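Local coordinates for protein alanine racemase (Oenococcus oeni PSU-1, PDB 3HUR) that belongs to the alanine racemase family, joining an N-terminal TIM-type barrel to a C-terminal domain rich in beta strands, at residues 133-138 against 351-356; 347-352 against 358-363; 105-108 against 112-115; 161-166 against 222-227. All coordinates share one frame; numbering follows the deposited sequence.

Contact 1. Residues 133-138 against 351-356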
loop_
_atom_site.group_PDB
_atom_site.type_symbol
_atom_site.label_atom_id
_atom_site.label_comp_id
_atom_site.label_asym_id
_atom_site.label_seq_id
_atom_site.Cartn_x
_atom_site.Cartn_y
_atom_site.Cartn_z
ATOM N N MET A 133 11.964 -31.054 11.267
ATOM C CA MET A 133 11.052 -30.055 10.673
ATOM C C MET A 133 11.219 -29.906 9.131
ATOM O O MET A 133 11.275 -28.792 8.589
ATOM C CB MET A 133 11.286 -28.707 11.384
ATOM C CG MET A 133 10.116 -27.747 11.306
ATOM S SD MET A 133 8.809 -28.156 12.473
ATOM C CE MET A 133 8.870 -26.664 13.505
ATOM N N THR A 134 11.311 -31.018 8.414
ATOM C CA THR A 134 11.664 -30.943 7.004
ATOM C C THR A 134 11.343 -32.251 6.360
ATOM O O THR A 134 11.079 -33.224 7.068
ATOM C CB THR A 134 13.151 -30.626 6.817
ATOM O OG1 THR A 134 13.602 -31.160 5.570
ATOM C CG2 THR A 134 13.987 -31.216 7.933
ATOM N N ARG A 135 11.332 -32.280 5.030
ATOM C CA ARG A 135 11.046 -33.520 4.297
ATOM C C ARG A 135 12.244 -33.991 3.477
ATOM O O ARG A 135 12.168 -34.979 2.763
ATOM C CB ARG A 135 9.833 -33.318 3.409
ATOM C CG ARG A 135 8.618 -32.791 4.166
ATOM C CD ARG A 135 7.570 -32.211 3.246
ATOM N NE ARG A 135 7.146 -33.172 2.230
ATOM C CZ ARG A 135 6.347 -32.883 1.207
ATOM N NH1 ARG A 135 5.862 -31.651 1.052
ATOM N NH2 ARG A 135 6.045 -33.830 0.326
ATOM N N ILE A 136 13.360 -33.283 3.607
ATOM C CA ILE A 136 14.538 -33.570 2.828
ATOM C C ILE A 136 15.450 -34.491 3.642
ATOM O O ILE A 136 15.736 -34.230 4.832
ATOM C CB ILE A 136 15.329 -32.274 2.459
ATOM C CG1 ILE A 136 14.397 -31.111 2.035
ATOM C CG2 ILE A 136 16.318 -32.577 1.348
ATOM C CD1 ILE A 136 15.159 -29.709 1.725
ATOM N N GLY A 137 15.892 -35.580 3.016
ATOM C CA GLY A 137 16.896 -36.456 3.639
ATOM C C GLY A 137 16.391 -37.547 4.576
ATOM O O GLY A 137 15.239 -37.968 4.507
ATOM N N PHE A 138 17.268 -37.976 5.474
ATOM C CA PHE A 138 17.155 -39.269 6.133
ATOM C C PHE A 138 16.702 -39.184 7.575
ATOM O O PHE A 138 17.349 -38.511 8.367
ATOM C CB PHE A 138 18.522 -39.923 6.133
ATOM C CG PHE A 138 19.053 -40.230 4.763
ATOM C CD1 PHE A 138 19.061 -41.534 4.289
ATOM C CD2 PHE A 138 19.571 -39.220 3.961
ATOM C CE1 PHE A 138 19.560 -41.822 3.022
ATOM C CE2 PHE A 138 20.072 -39.486 2.712
ATOM C CZ PHE A 138 20.069 -40.789 2.230
ATOM N N VAL A 351 7.524 -20.337 2.803
ATOM C CA VAL A 351 7.554 -21.753 2.398
ATOM C C VAL A 351 6.144 -22.362 2.179
ATOM O O VAL A 351 5.191 -21.985 2.807
ATOM C CB VAL A 351 8.362 -22.641 3.389
ATOM C CG1 VAL A 351 9.567 -21.864 3.994
ATOM C CG2 VAL A 351 7.477 -23.103 4.465
ATOM N N ALA A 352 6.026 -23.306 1.274
ATOM C CA ALA A 352 4.749 -23.939 1.038
ATOM C C ALA A 352 5.026 -25.394 0.812
ATOM O O ALA A 352 6.004 -25.741 0.183
ATOM C CB ALA A 352 4.073 -23.356 -0.151
ATOM N N ASN A 353 4.208 -26.262 1.367
ATOM C CA ASN A 353 4.433 -27.695 1.199
ATOM C C ASN A 353 3.285 -28.304 0.442
ATOM O O ASN A 353 2.129 -28.066 0.764
ATOM C CB ASN A 353 4.661 -28.403 2.554
ATOM C CG ASN A 353 6.072 -28.167 3.095
ATOM O OD1 ASN A 353 6.981 -28.968 2.845
ATOM N ND2 ASN A 353 6.269 -27.045 3.818
ATOM N N TYR A 354 3.622 -29.073 -0.570
ATOM C CA TYR A 354 2.641 -29.780 -1.364
ATOM C C TYR A 354 3.061 -31.246 -1.519
ATOM O O TYR A 354 4.159 -31.643 -1.144
ATOM C CB TYR A 354 2.482 -29.127 -2.757
ATOM C CG TYR A 354 2.060 -27.701 -2.685
ATOM C CD1 TYR A 354 0.746 -27.388 -2.438
ATOM C CD2 TYR A 354 2.981 -26.650 -2.826
ATOM C CE1 TYR A 354 0.335 -26.062 -2.349
ATOM C CE2 TYR A 354 2.565 -25.321 -2.760
ATOM C CZ TYR A 354 1.256 -25.044 -2.498
ATOM O OH TYR A 354 0.776 -23.787 -2.381
ATOM N N SER A 355 2.172 -32.032 -2.100
ATOM C CA SER A 355 2.353 -33.452 -2.192
ATOM C C SER A 355 3.762 -33.821 -2.676
ATOM O O SER A 355 4.478 -34.538 -2.003
ATOM C CB SER A 355 1.290 -34.018 -3.122
ATOM O OG SER A 355 1.420 -35.422 -3.180
ATOM N N HIS A 356 4.171 -33.286 -3.817
ATOM C CA HIS A 356 5.457 -33.649 -4.443
ATOM C C HIS A 356 6.514 -32.510 -4.507
ATOM O O HIS A 356 7.584 -32.682 -5.116
ATOM C CB HIS A 356 5.188 -34.197 -5.862
ATOM C CG HIS A 356 4.469 -35.520 -5.885
ATOM N ND1 HIS A 356 3.209 -35.678 -6.438
ATOM C CD2 HIS A 356 4.832 -36.749 -5.423
ATOM C CE1 HIS A 356 2.833 -36.944 -6.319
ATOM N NE2 HIS A 356 3.801 -37.616 -5.712
#
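Arg135 carries this contact, its guanidinium group turned edge-on to the backbone oxygens of Tyr354 and Ser355 and to the side-chain oxygen of Asn353. The main hydrogen bonds go to carbonyls. NH1 of Arg135 gives a hydrogen to Tyr354 O over 2.8 Å, and NH2 of Arg135 reaches Ser355 O at 2.9 Å, from above that carbonyl's plane. Both acceptors lie within 3° of the guanidinium plane, so the two nitrogens clasp consecutive peptide oxygens. Weaker polar contacts fill in around them: NH1 of Arg135 also bonds weakly to Asn353 OD1 at 3.4 Å, and NH2 weakly to Tyr354 O. A bend at chi3 (56°) brings the aliphatic part of the arginine beside the amide, CD of Arg135 lying 3.3 Å from Asn353 OD1. Within the 133-138 loop, Thr134 OG1 accepts from Ile136 N at 2.9 Å, an ST turn with Arg135 as its middle residue. Leu3 of the second subunit packs against Arg135, which places the contact beside a subunit boundary. Overall, a loop following strand 123-128 of the N-terminal TIM-type barrel grips the turn of the 347-353/357-364 beta hairpin.

Contact 2. Residues 347-352 against 358-363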
loop_
_atom_site.group_PDB
_atom_site.type_symbol
_atom_site.label_atom_id
_atom_site.label_comp_id
_atom_site.label_asym_id
_atom_site.label_seq_id
_atom_site.Cartn_x
_atom_site.Cartn_y
_atom_site.Cartn_z
ATOM N N THR A 347 15.372 -9.520 4.849
ATOM C CA THR A 347 14.744 -10.544 3.991
ATOM C C THR A 347 13.524 -11.102 4.644
ATOM O O THR A 347 13.401 -11.060 5.848
ATOM C CB THR A 347 15.681 -11.732 3.716
ATOM O OG1 THR A 347 16.359 -12.061 4.915
ATOM C CG2 THR A 347 16.731 -11.414 2.680
ATOM N N VAL A 348 12.632 -11.645 3.826
ATOM C CA VAL A 348 11.461 -12.361 4.264
ATOM C C VAL A 348 11.504 -13.709 3.536
ATOM O O VAL A 348 11.873 -13.772 2.383
ATOM C CB VAL A 348 10.109 -11.595 3.954
ATOM C CG1 VAL A 348 9.966 -11.269 2.442
ATOM C CG2 VAL A 348 8.847 -12.384 4.417
ATOM N N GLU A 349 11.104 -14.765 4.230
ATOM C CA GLU A 349 10.999 -16.109 3.689
ATOM C C GLU A 349 9.567 -16.652 3.706
ATOM O O GLU A 349 8.863 -16.483 4.665
ATOM C CB GLU A 349 11.854 -17.031 4.543
ATOM C CG GLU A 349 11.905 -18.485 4.068
ATOM C CD GLU A 349 13.190 -19.159 4.498
ATOM O OE1 GLU A 349 13.815 -18.642 5.455
ATOM O OE2 GLU A 349 13.596 -20.150 3.864
ATOM N N GLU A 350 9.194 -17.372 2.663
ATOM C CA GLU A 350 7.854 -17.908 2.467
ATOM C C GLU A 350 8.075 -19.372 2.061
ATOM O O GLU A 350 8.807 -19.620 1.121
ATOM C CB GLU A 350 7.210 -17.084 1.327
ATOM C CG GLU A 350 5.779 -17.460 0.780
ATOM C CD GLU A 350 5.168 -16.323 -0.172
ATOM O OE1 GLU A 350 5.882 -15.787 -1.069
ATOM O OE2 GLU A 350 3.966 -15.941 -0.014
ATOM N N VAL A 351 7.524 -20.337 2.803
ATOM C CA VAL A 351 7.554 -21.753 2.398
ATOM C C VAL A 351 6.144 -22.362 2.179
ATOM O O VAL A 351 5.191 -21.985 2.807
ATOM C CB VAL A 351 8.362 -22.641 3.389
ATOM C CG1 VAL A 351 9.567 -21.864 3.994
ATOM C CG2 VAL A 351 7.477 -23.103 4.465
ATOM N N ALA A 352 6.026 -23.306 1.274
ATOM C CA ALA A 352 4.749 -23.939 1.038
ATOM C C ALA A 352 5.026 -25.394 0.812
ATOM O O ALA A 352 6.004 -25.741 0.183
ATOM C CB ALA A 352 4.073 -23.356 -0.151
ATOM N N ILE A 358 8.239 -28.675 -2.541
ATOM C CA ILE A 358 8.409 -27.766 -1.418
ATOM C C ILE A 358 8.826 -26.459 -2.040
ATOM O O ILE A 358 9.797 -26.433 -2.779
ATOM C CB ILE A 358 9.587 -28.156 -0.522
ATOM C CG1 ILE A 358 9.430 -29.570 0.017
ATOM C CG2 ILE A 358 9.793 -27.141 0.608
ATOM C CD1 ILE A 358 10.774 -30.210 0.420
ATOM N N VAL A 359 8.104 -25.381 -1.761
ATOM C CA VAL A 359 8.452 -24.079 -2.277
ATOM C C VAL A 359 9.084 -23.320 -1.126
ATOM O O VAL A 359 8.453 -23.198 -0.085
ATOM C CB VAL A 359 7.222 -23.352 -2.769
ATOM C CG1 VAL A 359 7.600 -22.007 -3.390
ATOM C CG2 VAL A 359 6.466 -24.204 -3.779
ATOM N N ASP A 360 10.338 -22.879 -1.297
ATOM C CA ASP A 360 11.060 -22.086 -0.297
ATOM C C ASP A 360 11.608 -20.771 -0.905
ATOM O O ASP A 360 12.728 -20.734 -1.366
ATOM C CB ASP A 360 12.226 -22.894 0.309
ATOM C CG ASP A 360 12.800 -22.252 1.587
ATOM O OD1 ASP A 360 12.718 -21.027 1.745
ATOM O OD2 ASP A 360 13.348 -22.965 2.470
ATOM N N GLU A 361 10.841 -19.685 -0.843
ATOM C CA GLU A 361 11.221 -18.382 -1.447
ATOM C C GLU A 361 11.750 -17.325 -0.480
ATOM O O GLU A 361 11.004 -16.852 0.342
ATOM C CB GLU A 361 9.990 -17.781 -2.102
ATOM C CG GLU A 361 10.324 -16.588 -3.023
ATOM C CD GLU A 361 9.100 -15.954 -3.656
ATOM O OE1 GLU A 361 7.993 -16.066 -3.044
ATOM O OE2 GLU A 361 9.265 -15.337 -4.761
ATOM N N ILE A 362 13.008 -16.922 -0.595
ATOM C CA ILE A 362 13.499 -15.793 0.180
ATOM C C ILE A 362 13.596 -14.587 -0.741
ATOM O O ILE A 362 13.947 -14.744 -1.913
ATOM C CB ILE A 362 14.845 -16.073 0.837
ATOM C CG1 ILE A 362 14.725 -17.305 1.726
ATOM C CG2 ILE A 362 15.230 -14.934 1.700
ATOM C CD1 ILE A 362 15.986 -17.660 2.566
ATOM N N GLN A 363 13.281 -13.401 -0.197
ATOM C CA GLN A 363 13.245 -12.156 -0.939
ATOM C C GLN A 363 13.693 -10.982 -0.099
ATOM O O GLN A 363 13.460 -10.977 1.091
ATOM C CB GLN A 363 11.837 -11.873 -1.419
ATOM C CG GLN A 363 11.462 -12.605 -2.647
ATOM C CD GLN A 363 10.056 -12.255 -3.122
ATOM O OE1 GLN A 363 9.865 -11.796 -4.251
ATOM N NE2 GLN A 363 9.083 -12.457 -2.270
HETATM O O HOH W 1 6.193 -12.788 -2.805
#
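Val348 and Gln363, Glu350 and Glu361, and Ala352 and Val359 are the hydrogen-bonded pairs of a two-stranded antiparallel beta hairpin, whose segment axes run at 173° to each other. Each pair exchanges two backbone bonds, as between Val348 N and Gln363 O (2.9 Å) and between Glu361 N and Glu350 O (2.8 Å). Between them sit the non-hydrogen-bonded pairs Glu349-Ile362 and Val351-Asp360, where CA-H...O contacts add to the ladder; CA of Val351 comes within 3.0 Å of Val359 O.

Side chains sort onto two faces. On one, Glu349 leans diagonally across the strands: with CG anti to the backbone nitrogen (chi1 -177°), its extended chain crosses Ile362 at a slant, CD of Glu349 meeting CG1 of Ile362, and brings Glu349 OE2 within 2.5 Å of Asp360 OD1. Two acid oxygens so close suggest that one group is probably protonated. On the other face, Glu350 and Glu361 project side by side with carboxylates nearly coplanar (14°), OE1 of one 2.9 Å from OE1 of the other, while the CB atoms of Ala352 and Val359 touch at 4.1 Å.

Further out, the second subunit supplies several partners. ND2 of its Asn291 hydrogen-bonds to Glu350 OE2, Pro9 of that subunit packs on Glu361, and a strand of the same subunit continues the sheet in parallel beside Ile358 and Val359. A water accepts a hydrogen bond from Gln363 NE2 at 3.0 Å and gives a weak one to Glu350 OE1 at 3.5 Å.

Contact 3. Residues 105-108 against 112-115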
loop_
_atom_site.group_PDB
_atom_site.type_symbol
_atom_site.label_atom_id
_atom_site.label_comp_id
_atom_site.label_asym_id
_atom_site.label_seq_id
_atom_site.Cartn_x
_atom_site.Cartn_y
_atom_site.Cartn_z
ATOM N N ILE A 105 26.140 -31.350 -3.912
ATOM C CA ILE A 105 24.683 -31.487 -3.884
ATOM C C ILE A 105 24.230 -32.303 -2.661
ATOM O O ILE A 105 25.029 -32.994 -2.033
ATOM C CB ILE A 105 24.120 -32.078 -5.189
ATOM C CG1 ILE A 105 24.485 -33.555 -5.368
ATOM C CG2 ILE A 105 24.603 -31.255 -6.419
ATOM C CD1 ILE A 105 23.845 -34.151 -6.601
ATOM N N THR A 106 22.954 -32.148 -2.303
ATOM C CA THR A 106 22.352 -32.822 -1.176
ATOM C C THR A 106 21.818 -34.189 -1.623
ATOM O O THR A 106 21.305 -34.331 -2.727
ATOM C CB THR A 106 21.216 -31.989 -0.531
ATOM O OG1 THR A 106 21.745 -31.112 0.468
ATOM C CG2 THR A 106 20.224 -32.868 0.140
ATOM N N ILE A 107 21.991 -35.194 -0.768
ATOM C CA ILE A 107 21.393 -36.474 -1.002
ATOM C C ILE A 107 20.029 -36.413 -0.344
ATOM O O ILE A 107 19.929 -36.204 0.867
ATOM C CB ILE A 107 22.173 -37.635 -0.384
ATOM C CG1 ILE A 107 23.610 -37.656 -0.889
ATOM C CG2 ILE A 107 21.469 -38.924 -0.758
ATOM C CD1 ILE A 107 24.437 -38.834 -0.396
ATOM N N PRO A 108 18.976 -36.595 -1.134
ATOM C CA PRO A 108 17.656 -36.345 -0.616
ATOM C C PRO A 108 16.966 -37.547 -0.009
ATOM O O PRO A 108 16.041 -37.367 0.793
ATOM C CB PRO A 108 16.897 -35.904 -1.871
ATOM C CG PRO A 108 17.485 -36.720 -2.918
ATOM C CD PRO A 108 18.952 -36.743 -2.595
ATOM N N TRP A 112 17.264 -42.330 -4.112
ATOM C CA TRP A 112 18.087 -41.499 -5.002
ATOM C C TRP A 112 19.506 -42.044 -5.143
ATOM O O TRP A 112 20.061 -42.062 -6.231
ATOM C CB TRP A 112 18.109 -40.041 -4.476
ATOM C CG TRP A 112 18.907 -39.062 -5.319
ATOM C CD1 TRP A 112 18.416 -38.194 -6.246
ATOM C CD2 TRP A 112 20.331 -38.868 -5.306
ATOM N NE1 TRP A 112 19.436 -37.477 -6.804
ATOM C CE2 TRP A 112 20.621 -37.878 -6.256
ATOM C CE3 TRP A 112 21.385 -39.458 -4.606
ATOM C CZ2 TRP A 112 21.909 -37.451 -6.507
ATOM C CZ3 TRP A 112 22.663 -39.031 -4.859
ATOM C CH2 TRP A 112 22.915 -38.034 -5.797
ATOM N N LEU A 113 20.092 -42.465 -4.024
ATOM C CA LEU A 113 21.465 -43.041 -3.991
ATOM C C LEU A 113 21.537 -44.395 -4.650
ATOM O O LEU A 113 22.491 -44.689 -5.345
ATOM C CB LEU A 113 21.965 -43.216 -2.553
ATOM C CG LEU A 113 22.963 -42.207 -2.006
ATOM C CD1 LEU A 113 23.422 -42.647 -0.600
ATOM C CD2 LEU A 113 24.134 -42.056 -2.955
ATOM N N GLN A 114 20.538 -45.223 -4.400
ATOM C CA GLN A 114 20.511 -46.573 -4.962
ATOM C C GLN A 114 20.398 -46.515 -6.463
ATOM O O GLN A 114 21.022 -47.316 -7.142
ATOM C CB GLN A 114 19.349 -47.406 -4.393
ATOM C CG GLN A 114 19.473 -47.684 -2.909
ATOM C CD GLN A 114 18.167 -48.140 -2.277
ATOM O OE1 GLN A 114 17.097 -48.051 -2.883
ATOM N NE2 GLN A 114 18.252 -48.612 -1.041
ATOM N N ASN A 115 19.609 -45.565 -6.972
ATOM C CA ASN A 115 19.356 -45.436 -8.420
ATOM C C ASN A 115 20.292 -44.453 -9.126
ATOM O O ASN A 115 20.111 -44.179 -10.325
ATOM C CB ASN A 115 17.894 -45.026 -8.684
ATOM C CG ASN A 115 16.870 -46.058 -8.163
ATOM O OD1 ASN A 115 16.769 -47.180 -8.674
ATOM N ND2 ASN A 115 16.104 -45.665 -7.157
#
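Trp112 lies across Pro108 and lays its indole against Ile105 and Ile107, its CG standing anti to the backbone nitrogen (chi1 -179°) so that the ring extends from the helix to the strand. The first side-chain atom, CB of Trp112, already touches Pro108 CG at 3.7 Å. At the next atom the proline moves onto the ring: CG of Trp112 is 3.6 Å from Pro108 CD. That methylene sits 3.8 Å from the centroid of the Trp112 five-membered ring and 20° off its normal, which meets the definition of a CH-pi contact over the face. The polar atom NE1 turns out of this interface and donates to Trp90 O, which fixes the rotation of the indole from beyond the two segments.

Along the six-membered ring the partners become branched. CE3 of Trp112 is met obliquely by Ile107 CG2 at 3.9 Å, and CZ2 of Trp112, further out, by Ile105 CD1 at 3.8 Å. Ile107 CG2 serves two neighbours, for it also lies 3.8 Å from Leu113 CG. Ile151 of helix 141-153 packs on both Ile107 and Leu113.

No hydrogen bond crosses between the segments, and the join is wholly apolar. It seats helix 110-114 on the end of strand 103-107 within a beta-alpha-beta unit that continues into strand 123-128, the repeating element of the TIM barrel.

Contact 4. Residues 161-166 against 222-227. With SO4 (sulfate ion), chain B.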
loop_
_atom_site.group_PDB
_atom_site.type_symbol
_atom_site.label_atom_id
_atom_site.label_comp_id
_atom_site.label_asym_id
_atom_site.label_seq_id
_atom_site.Cartn_x
_atom_site.Cartn_y
_atom_site.Cartn_z
ATOM N N SER A 161 29.636 -33.466 3.599
ATOM C CA SER A 161 29.061 -33.115 4.903
ATOM C C SER A 161 27.982 -34.101 5.265
ATOM O O SER A 161 27.313 -34.642 4.378
ATOM C CB SER A 161 28.428 -31.695 4.893
ATOM O OG SER A 161 28.637 -30.987 6.123
ATOM N N VAL A 162 27.805 -34.307 6.567
ATOM C CA VAL A 162 26.623 -34.933 7.103
ATOM C C VAL A 162 26.069 -33.874 8.005
ATOM O O VAL A 162 26.779 -33.401 8.914
ATOM C CB VAL A 162 26.928 -36.190 7.947
ATOM C CG1 VAL A 162 25.628 -36.756 8.525
ATOM C CG2 VAL A 162 27.665 -37.214 7.115
ATOM N N TYR A 163 24.815 -33.485 7.767
ATOM C CA TYR A 163 24.348 -32.208 8.286
ATOM C C TYR A 163 22.873 -32.176 8.650
ATOM O O TYR A 163 22.080 -32.971 8.158
ATOM C CB TYR A 163 24.646 -31.091 7.260
ATOM C CG TYR A 163 23.663 -31.029 6.128
ATOM C CD1 TYR A 163 23.727 -31.932 5.101
ATOM C CD2 TYR A 163 22.628 -30.103 6.124
ATOM C CE1 TYR A 163 22.799 -31.940 4.090
ATOM C CE2 TYR A 163 21.700 -30.075 5.087
ATOM C CZ TYR A 163 21.804 -30.995 4.060
ATOM O OH TYR A 163 20.891 -31.010 3.016
ATOM N N THR A 164 22.539 -31.215 9.517
ATOM C CA THR A 164 21.158 -30.912 9.899
ATOM C C THR A 164 21.091 -29.455 10.339
ATOM O O THR A 164 22.108 -28.778 10.428
ATOM C CB THR A 164 20.740 -31.776 11.125
ATOM O OG1 THR A 164 19.316 -31.804 11.273
ATOM C CG2 THR A 164 21.368 -31.234 12.425
ATOM N N HIS A 165 19.919 -28.978 10.713
ATOM C CA HIS A 165 19.880 -27.702 11.468
ATOM C C HIS A 165 18.646 -27.684 12.318
ATOM O O HIS A 165 17.665 -28.393 12.020
ATOM C CB HIS A 165 19.765 -26.499 10.527
ATOM C CG HIS A 165 18.447 -26.453 9.831
ATOM N ND1 HIS A 165 17.465 -25.556 10.176
ATOM C CD2 HIS A 165 17.905 -27.284 8.907
ATOM C CE1 HIS A 165 16.386 -25.802 9.448
ATOM N NE2 HIS A 165 16.625 -26.855 8.682
ATOM N N PHE A 166 18.681 -26.786 13.289
ATOM C CA PHE A 166 17.680 -26.665 14.315
ATOM C C PHE A 166 16.717 -25.535 13.972
ATOM O O PHE A 166 17.119 -24.410 13.854
ATOM C CB PHE A 166 18.383 -26.421 15.671
ATOM C CG PHE A 166 19.284 -27.569 16.073
ATOM C CD1 PHE A 166 18.755 -28.722 16.659
ATOM C CD2 PHE A 166 20.637 -27.550 15.796
ATOM C CE1 PHE A 166 19.574 -29.823 16.969
ATOM C CE2 PHE A 166 21.452 -28.634 16.131
ATOM C CZ PHE A 166 20.911 -29.769 16.726
ATOM N N ALA A 222 31.842 -27.621 11.010
ATOM C CA ALA A 222 31.526 -26.754 9.867
ATOM C C ALA A 222 30.230 -26.007 10.153
ATOM O O ALA A 222 29.122 -26.598 10.135
ATOM C CB ALA A 222 31.375 -27.554 8.596
ATOM N N ILE A 223 30.389 -24.713 10.421
ATOM C CA ILE A 223 29.261 -23.820 10.604
ATOM C C ILE A 223 28.766 -23.229 9.267
ATOM O O ILE A 223 29.503 -23.180 8.287
ATOM C CB ILE A 223 29.569 -22.730 11.629
ATOM C CG1 ILE A 223 30.652 -21.759 11.156
ATOM C CG2 ILE A 223 29.963 -23.366 12.962
ATOM C CD1 ILE A 223 30.803 -20.506 12.105
ATOM N N ARG A 224 27.490 -22.837 9.256
ATOM C CA ARG A 224 26.765 -22.392 8.059
ATOM C C ARG A 224 26.077 -21.057 8.268
ATOM O O ARG A 224 24.872 -20.970 8.203
ATOM C CB ARG A 224 25.719 -23.429 7.708
ATOM C CG ARG A 224 26.308 -24.614 7.041
ATOM C CD ARG A 224 25.190 -25.512 6.538
ATOM N NE ARG A 224 25.032 -26.475 7.598
ATOM C CZ ARG A 224 23.918 -26.851 8.192
ATOM N NH1 ARG A 224 22.717 -26.481 7.814
ATOM N NH2 ARG A 224 24.061 -27.696 9.170
ATOM N N PRO A 225 26.837 -20.004 8.554
ATOM C CA PRO A 225 26.223 -18.701 8.785
ATOM C C PRO A 225 25.606 -18.116 7.522
ATOM O O PRO A 225 26.256 -18.062 6.500
ATOM C CB PRO A 225 27.390 -17.853 9.241
ATOM C CG PRO A 225 28.558 -18.538 8.754
ATOM C CD PRO A 225 28.279 -19.953 8.784
ATOM N N GLY A 226 24.332 -17.757 7.608
ATOM C CA GLY A 226 23.582 -17.122 6.501
ATOM C C GLY A 226 23.148 -15.724 6.889
ATOM O O GLY A 226 23.925 -14.800 6.812
ATOM N N GLN A 227 21.933 -15.578 7.368
ATOM C CA GLN A 227 21.384 -14.264 7.605
ATOM C C GLN A 227 22.224 -13.398 8.483
ATOM O O GLN A 227 22.112 -12.157 8.413
ATOM C CB GLN A 227 20.082 -14.328 8.323
ATOM C CG GLN A 227 18.960 -14.850 7.596
ATOM C CD GLN A 227 17.663 -14.481 8.303
ATOM O OE1 GLN A 227 16.842 -15.347 8.592
ATOM N NE2 GLN A 227 17.470 -13.180 8.567
HETATM S S SO4 B . 20.462 -19.218 8.446
HETATM O O1 SO4 B . 19.833 -17.997 8.010
HETATM O O2 SO4 B . 19.681 -19.946 9.413
HETATM O O3 SO4 B . 20.531 -20.114 7.330
HETATM O O4 SO4 B . 21.714 -18.759 9.029
#
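Arg224 reaches Thr164 and Tyr163 because its chain folds at chi3 (-95°), swinging the guanidinium toward the segment 161-166. Tyr163 holds its CG between its own backbone nitrogen and carbonyl carbon (chi1 79°), a turn that brings the ring beside the arginine. The bend in the arginine lets NH2 of Arg224 donate to Thr164 O at 2.6 Å in a nearly straight bond of 170°. The oxygen lies in the guanidinium plane, whereas the donor is tilted away from the plane of the Thr164 carbonyl.

One face of the guanidinium rests against Tyr163, whose CB is 3.9 Å from Arg224 NH2. The tyrosine ring and the guanidinium stand close to perpendicular, with Tyr163 CD2 above the rim of the charged group and 4.0 Å from Arg224 NH1. His165 adds a looser van der Waals touch, its CB lying 4.0 Å from NH1 of Arg224.

These segments are at the C-terminal ends of strands 157-163 and 222-223 of the parallel TIM-type barrel, the rim where such barrels usually place their binding sites. Ser202 OG, on strand 201-202, bonds to both Arg224 NE and Ala222 O and so steadies the arginine from its own side.

Just beyond Arg224 the backbone receives a sulfate ion, probably from the crystallisation liquor. Gln227 N donates to sulfate O1 at 3.3 Å, and Gly226 N, also bonded to Ser206 OG, gives a weak bond to sulfate O4 at 3.1 Å. Ser206 OG bonds to the same ion, so backbone N-H groups and a hydroxyl together hold an anion here. Tyr163 OH, at the far end of its ring, is bonded to Thr106 OG1.

Overall arrangement
From the N terminus, contact 3 comes first, closing a short loop between strand 103-107 and helix 110-114. Contact 1 then opens at residues 133-138 and closes only at 351-356, a span that encloses contact 4, whose segments 161-166 and 222-227 link two strand ends of the same barrel. Contact 2 opens on 347-352, sharing Val351 and Ala352 with the end of contact 1, and turns back at once as a hairpin. Contact 1 thus ties barrel to hairpin. Gly137 N and Pro108 O, 2.9 Å apart and probably hydrogen-bonded, join contacts 1 and 3. Contacts 2 and 3, about 24 Å apart between centres, do not touch.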